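Imidazolonepropionase (Unidentified, PDB 2Q09) catalyses the metal-dependent hydrolysis of imidazolone-5-propanoate to N-formimidoyl-L-glutamate, the third step of histidine degradation. Local coordinates at residues 13-18 with 63-68; 376-381 with 393-398. All blocks are in the same frame, centred on the assembly; numbering follows the deposited sequence.

In the fold
Both contacts lie in the beta-structure that stands beside the TIM barrel of this amidohydrolase, with centres about 11 Å apart. Contact 1 pairs the strand near the N-terminus with 63-66; contact 2 pairs 376-378 with the strand near the C-terminus. The inner strands of the two, 63-66 and 376-378, are themselves neighbours, joined where Leu376 N meets Thr65 O at 2.7 Å and Trp378 N meets Leu63 O at 2.9 Å. Thus both ends of the chain are gathered beside the barrel. Neither contact reaches the iron or the bound inhibitor, but strand 63-73 runs on from contact 1 to the metal ligand His72.

Contact 1: 13-18 with 63-68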
loop_
_atom_site.group_PDB
_atom_site.type_symbol
_atom_site.label_atom_id
_atom_site.label_comp_id
_atom_site.label_asym_id
_atom_site.label_seq_id
_atom_site.Cartn_x
_atom_site.Cartn_y
_atom_site.Cartn_z
ATOM N N THR A 13 22.545 9.988 10.181
ATOM C CA THR A 13 22.415 8.937 11.189
ATOM C C THR A 13 21.393 7.985 10.577
ATOM O O THR A 13 20.186 8.173 10.712
ATOM C CB THR A 13 21.877 9.492 12.515
ATOM O OG1 THR A 13 22.747 10.532 12.979
ATOM C CG2 THR A 13 21.802 8.385 13.560
ATOM N N PRO A 14 21.875 6.930 9.912
ATOM C CA PRO A 14 21.042 5.935 9.243
ATOM C C PRO A 14 20.280 4.892 10.043
ATOM O O PRO A 14 20.855 4.157 10.839
ATOM C CB PRO A 14 22.025 5.279 8.284
ATOM C CG PRO A 14 23.248 5.185 9.149
ATOM C CD PRO A 14 23.300 6.566 9.802
ATOM N N ALA A 15 18.971 4.859 9.823
ATOM C CA ALA A 15 18.106 3.852 10.426
ATOM C C ALA A 15 17.933 2.999 9.177
ATOM O O ALA A 15 16.995 3.201 8.410
ATOM C CB ALA A 15 16.763 4.461 10.842
ATOM N N THR A 16 18.855 2.068 8.972
ATOM C CA THR A 16 18.863 1.240 7.777
ATOM C C THR A 16 17.684 0.320 7.593
ATOM O O THR A 16 17.349 -0.023 6.456
ATOM C CB THR A 16 20.145 0.375 7.706
ATOM O OG1 THR A 16 20.134 -0.583 8.771
ATOM C CG2 THR A 16 21.389 1.263 7.843
ATOM N N LEU A 17 17.055 -0.081 8.693
ATOM C CA LEU A 17 15.936 -1.013 8.609
ATOM C C LEU A 17 16.400 -2.276 7.871
ATOM O O LEU A 17 15.613 -2.945 7.192
ATOM C CB LEU A 17 14.735 -0.378 7.878
ATOM C CG LEU A 17 13.647 0.349 8.690
ATOM C CD1 LEU A 17 12.966 -0.651 9.627
ATOM C CD2 LEU A 17 14.268 1.502 9.509
ATOM N N ARG A 18 17.684 -2.601 8.014
ATOM C CA ARG A 18 18.237 -3.795 7.375
ATOM C C ARG A 18 17.601 -5.052 7.969
ATOM O O ARG A 18 17.419 -5.155 9.181
ATOM C CB ARG A 18 19.757 -3.865 7.560
ATOM C CG ARG A 18 20.553 -2.867 6.741
ATOM C CD ARG A 18 22.051 -3.111 6.913
ATOM N NE ARG A 18 22.431 -4.434 6.430
ATOM C CZ ARG A 18 23.617 -4.993 6.626
ATOM N NH1 ARG A 18 24.555 -4.353 7.300
ATOM N NH2 ARG A 18 23.865 -6.199 6.142
ATOM N N LEU A 63 18.655 12.244 11.172
ATOM C CA LEU A 63 18.232 10.869 10.963
ATOM C C LEU A 63 17.813 10.634 9.506
ATOM O O LEU A 63 17.120 11.465 8.908
ATOM C CB LEU A 63 17.036 10.577 11.867
ATOM C CG LEU A 63 16.215 9.323 11.578
ATOM C CD1 LEU A 63 17.009 8.074 11.975
ATOM C CD2 LEU A 63 14.896 9.401 12.380
ATOM N N VAL A 64 18.224 9.503 8.941
ATOM C CA VAL A 64 17.830 9.164 7.580
ATOM C C VAL A 64 17.219 7.767 7.595
ATOM O O VAL A 64 17.687 6.883 8.306
ATOM C CB VAL A 64 19.030 9.223 6.600
ATOM C CG1 VAL A 64 20.124 8.260 7.041
ATOM C CG2 VAL A 64 18.568 8.885 5.198
ATOM N N THR A 65 16.158 7.583 6.823
ATOM C CA THR A 65 15.472 6.295 6.759
ATOM C C THR A 65 15.087 6.023 5.309
ATOM O O THR A 65 15.154 6.898 4.459
ATOM C CB THR A 65 14.144 6.292 7.551
ATOM O OG1 THR A 65 13.183 7.096 6.857
ATOM C CG2 THR A 65 14.344 6.869 8.943
ATOM N N PRO A 66 14.678 4.789 5.010
ATOM C CA PRO A 66 14.268 4.465 3.639
ATOM C C PRO A 66 12.962 5.237 3.415
ATOM O O PRO A 66 12.335 5.674 4.394
ATOM C CB PRO A 66 13.977 2.977 3.701
ATOM C CG PRO A 66 14.891 2.481 4.788
ATOM C CD PRO A 66 14.738 3.577 5.841
ATOM N N GLY A 67 12.570 5.444 2.159
ATOM C CA GLY A 67 11.332 6.157 1.896
ATOM C C GLY A 67 10.191 5.275 2.361
ATOM O O GLY A 67 10.302 4.052 2.291
ATOM N N LEU A 68 9.094 5.862 2.822
ATOM C CA LEU A 68 7.978 5.051 3.297
ATOM C C LEU A 68 7.194 4.477 2.118
ATOM O O LEU A 68 7.177 5.047 1.020
ATOM C CB LEU A 68 7.061 5.875 4.204
ATOM C CG LEU A 68 7.753 6.630 5.350
ATOM C CD1 LEU A 68 6.693 7.268 6.235
ATOM C CD2 LEU A 68 8.646 5.689 6.163
#
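Leu63 reaches across to the 13-18 segment with one branch of its side chain. Its CB is 4.1 Å from Thr13 O; CG lies anti to the backbone N (chi1 165°), and from there CD1 is carried back toward the partner strand, ending 3.4 Å from the same Thr13 O and 3.8 Å from Ala15 CB. Ala15 CB also meets CG2 of Thr65. Between the backbones the pairing is parallel, Thr13 beside Leu63 and Pro14 beside Val64, and two hydrogen bonds hold it: Val64 N gives to Thr13 O, and Ala15 N gives to Val64 O at 2.8 Å. This short strand pair lies in the small beta-domain that accompanies the barrel in the amidohydrolase superfamily, and it ties residues near the N-terminus to the strand that leads into the barrel. On the Pro14 and Val64 face, Val64 CG1 sits between the backbone N and carbonyl carbon (chi1 59°), a placement that brings it to 3.3 Å from Pro14 CA. Beyond the paired residues the chain turns at Thr16, whose OG1 accepts from Arg18 N in an ST turn and is also hydrogen-bonded to Gly25 O. Pro66 closes this end of the contact, its ring CD 3.4 Å from Ala15 O and its CG packed against CB of Leu17, a side chain that also touches Met347 of helix 343-349.

Contact 2: 376-381 with 393-398; sequences LVWNCG and DQLVSR
Leu395 lays its CD2 methyl over one face of the Trp378 indole, 3.6 Å from the centroid of the six-membered ring and only 7° off the ring normal, a CH-pi contact. The two side chains run side by side, pointing the same way, and the same methyl also touches CB of Leu376. Gln394 CB takes a place at the indole edge, in the ring plane, while the ring NE1 is hydrogen-bonded to Thr65 OG1 on the neighbouring strand. With Trp378 replaced by an alanine, the Leu395 methyl is likely to lose the ring face it covers, and Thr65 OG1 its indole N-H partner. Next along the sheet, Leu376 CD2 packs 3.7 Å from Arg398 CG, whose guanidinium end continues to the carbonyls of Pro166 and Val135. The backbones pair antiparallel with a classic beta bulge: Val396 and Ser397 both face Val377, whose carbonyl oxygen takes two N-H groups, Val396 N at 2.7 Å nearly straight on and Ser397 N at 3.2 Å in the carbonyl plane, on a lone pair. Val377 N returns a bond to Ser397 O, and the extra residue shifts the register before Trp378 pairs with Leu395. Farther out, Asn379 N donates to Gln394 O at 3.0 Å. The Asn379 side chain, set between its backbone N and carbonyl carbon (chi1 63°), which brings OD1 to 3.1 Å from Gln394 CB, crosses Gln394 at about a right angle. One water bridges Asn379 OD1 and Gln394 NE2; a second joins Asn379 ND2 to Asp393 O, while Gln394 OE1 hydrogen-bonds to Arg329 NH2.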
loop_
_atom_site.group_PDB
_atom_site.type_symbol
_atom_site.label_atom_id
_atom_site.label_comp_id
_atom_site.label_asym_id
_atom_site.label_seq_id
_atom_site.Cartn_x
_atom_site.Cartn_y
_atom_site.Cartn_z
ATOM N N LEU A 376 14.864 9.244 3.184
ATOM C CA LEU A 376 14.373 10.482 3.763
ATOM C C LEU A 376 15.258 11.010 4.883
ATOM O O LEU A 376 15.751 10.238 5.705
ATOM C CB LEU A 376 12.977 10.247 4.345
ATOM C CG LEU A 376 11.984 9.442 3.504
ATOM C CD1 LEU A 376 10.780 9.069 4.352
ATOM C CD2 LEU A 376 11.566 10.270 2.279
ATOM N N VAL A 377 15.432 12.325 4.925
ATOM C CA VAL A 377 16.207 12.960 5.983
ATOM C C VAL A 377 15.182 13.711 6.822
ATOM O O VAL A 377 14.499 14.609 6.323
ATOM C CB VAL A 377 17.229 13.963 5.436
ATOM C CG1 VAL A 377 17.925 14.672 6.597
ATOM C CG2 VAL A 377 18.256 13.244 4.574
ATOM N N TRP A 378 15.067 13.335 8.094
ATOM C CA TRP A 378 14.089 13.953 8.982
ATOM C C TRP A 378 14.673 14.970 9.940
ATOM O O TRP A 378 15.885 15.018 10.147
ATOM C CB TRP A 378 13.396 12.889 9.820
ATOM C CG TRP A 378 12.751 11.800 9.035
ATOM C CD1 TRP A 378 13.332 10.643 8.592
ATOM C CD2 TRP A 378 11.378 11.734 8.647
ATOM N NE1 TRP A 378 12.399 9.856 7.958
ATOM C CE2 TRP A 378 11.190 10.504 7.977
ATOM C CE3 TRP A 378 10.284 12.602 8.799
ATOM C CZ2 TRP A 378 9.943 10.109 7.472
ATOM C CZ3 TRP A 378 9.040 12.210 8.296
ATOM C CH2 TRP A 378 8.885 10.972 7.638
ATOM N N ASN A 379 13.808 15.781 10.539
ATOM C CA ASN A 379 14.273 16.753 11.508
ATOM C C ASN A 379 13.977 16.237 12.917
ATOM O O ASN A 379 14.262 16.917 13.900
ATOM C CB ASN A 379 13.634 18.130 11.274
ATOM C CG ASN A 379 12.131 18.122 11.451
ATOM O OD1 ASN A 379 11.521 17.088 11.730
ATOM N ND2 ASN A 379 11.520 19.288 11.286
ATOM N N CYS A 380 13.410 15.035 13.014
ATOM C CA CYS A 380 13.140 14.467 14.330
ATOM C C CYS A 380 14.301 13.553 14.725
ATOM O O CYS A 380 15.007 13.012 13.873
ATOM C CB CYS A 380 11.795 13.724 14.362
ATOM S SG CYS A 380 11.519 12.506 13.073
ATOM N N GLY A 381 14.497 13.391 16.027
ATOM C CA GLY A 381 15.618 12.607 16.509
ATOM C C GLY A 381 15.641 11.095 16.427
ATOM O O GLY A 381 16.690 10.511 16.160
ATOM N N ASP A 393 4.713 18.197 9.167
ATOM C CA ASP A 393 5.712 18.038 8.115
ATOM C C ASP A 393 7.075 18.036 8.802
ATOM O O ASP A 393 7.434 18.992 9.487
ATOM C CB ASP A 393 5.646 19.195 7.110
ATOM C CG ASP A 393 4.419 19.130 6.210
ATOM O OD1 ASP A 393 3.670 18.133 6.272
ATOM O OD2 ASP A 393 4.213 20.089 5.433
ATOM N N GLN A 394 7.836 16.964 8.614
ATOM C CA GLN A 394 9.135 16.835 9.266
ATOM C C GLN A 394 10.275 16.456 8.325
ATOM O O GLN A 394 11.388 16.161 8.774
ATOM C CB GLN A 394 9.038 15.800 10.386
ATOM C CG GLN A 394 8.031 16.157 11.463
ATOM C CD GLN A 394 7.723 14.985 12.370
ATOM O OE1 GLN A 394 7.013 14.050 11.982
ATOM N NE2 GLN A 394 8.270 15.017 13.586
ATOM N N LEU A 395 10.006 16.463 7.025
ATOM C CA LEU A 395 11.036 16.113 6.056
ATOM C C LEU A 395 11.983 17.268 5.774
ATOM O O LEU A 395 11.553 18.398 5.560
ATOM C CB LEU A 395 10.408 15.657 4.741
ATOM C CG LEU A 395 9.660 14.325 4.764
ATOM C CD1 LEU A 395 9.005 14.098 3.407
ATOM C CD2 LEU A 395 10.620 13.204 5.107
ATOM N N VAL A 396 13.276 16.977 5.792
ATOM C CA VAL A 396 14.291 17.979 5.499
ATOM C C VAL A 396 14.739 17.697 4.068
ATOM O O VAL A 396 15.133 18.602 3.325
ATOM C CB VAL A 396 15.500 17.849 6.452
ATOM C CG1 VAL A 396 16.700 18.574 5.877
ATOM C CG2 VAL A 396 15.148 18.425 7.821
ATOM N N SER A 397 14.650 16.428 3.688
ATOM C CA SER A 397 15.042 16.000 2.353
ATOM C C SER A 397 14.290 14.723 1.996
ATOM O O SER A 397 14.163 13.817 2.824
ATOM C CB SER A 397 16.558 15.762 2.305
ATOM O OG SER A 397 16.985 15.344 1.019
ATOM N N ARG A 398 13.780 14.659 0.772
ATOM C CA ARG A 398 13.042 13.489 0.304
ATOM C C ARG A 398 13.656 13.082 -1.023
ATOM O O ARG A 398 13.443 13.733 -2.044
ATOM C CB ARG A 398 11.550 13.818 0.127
ATOM C CG ARG A 398 10.712 12.661 -0.423
ATOM C CD ARG A 398 9.223 13.038 -0.463
ATOM N NE ARG A 398 8.420 11.989 -1.082
ATOM C CZ ARG A 398 8.332 11.792 -2.392
ATOM N NH1 ARG A 398 8.987 12.581 -3.240
ATOM N NH2 ARG A 398 7.600 10.793 -2.858
HETATM O O HOH W 1 10.122 17.288 14.470
HETATM O O HOH W 2 8.895 20.179 11.564
#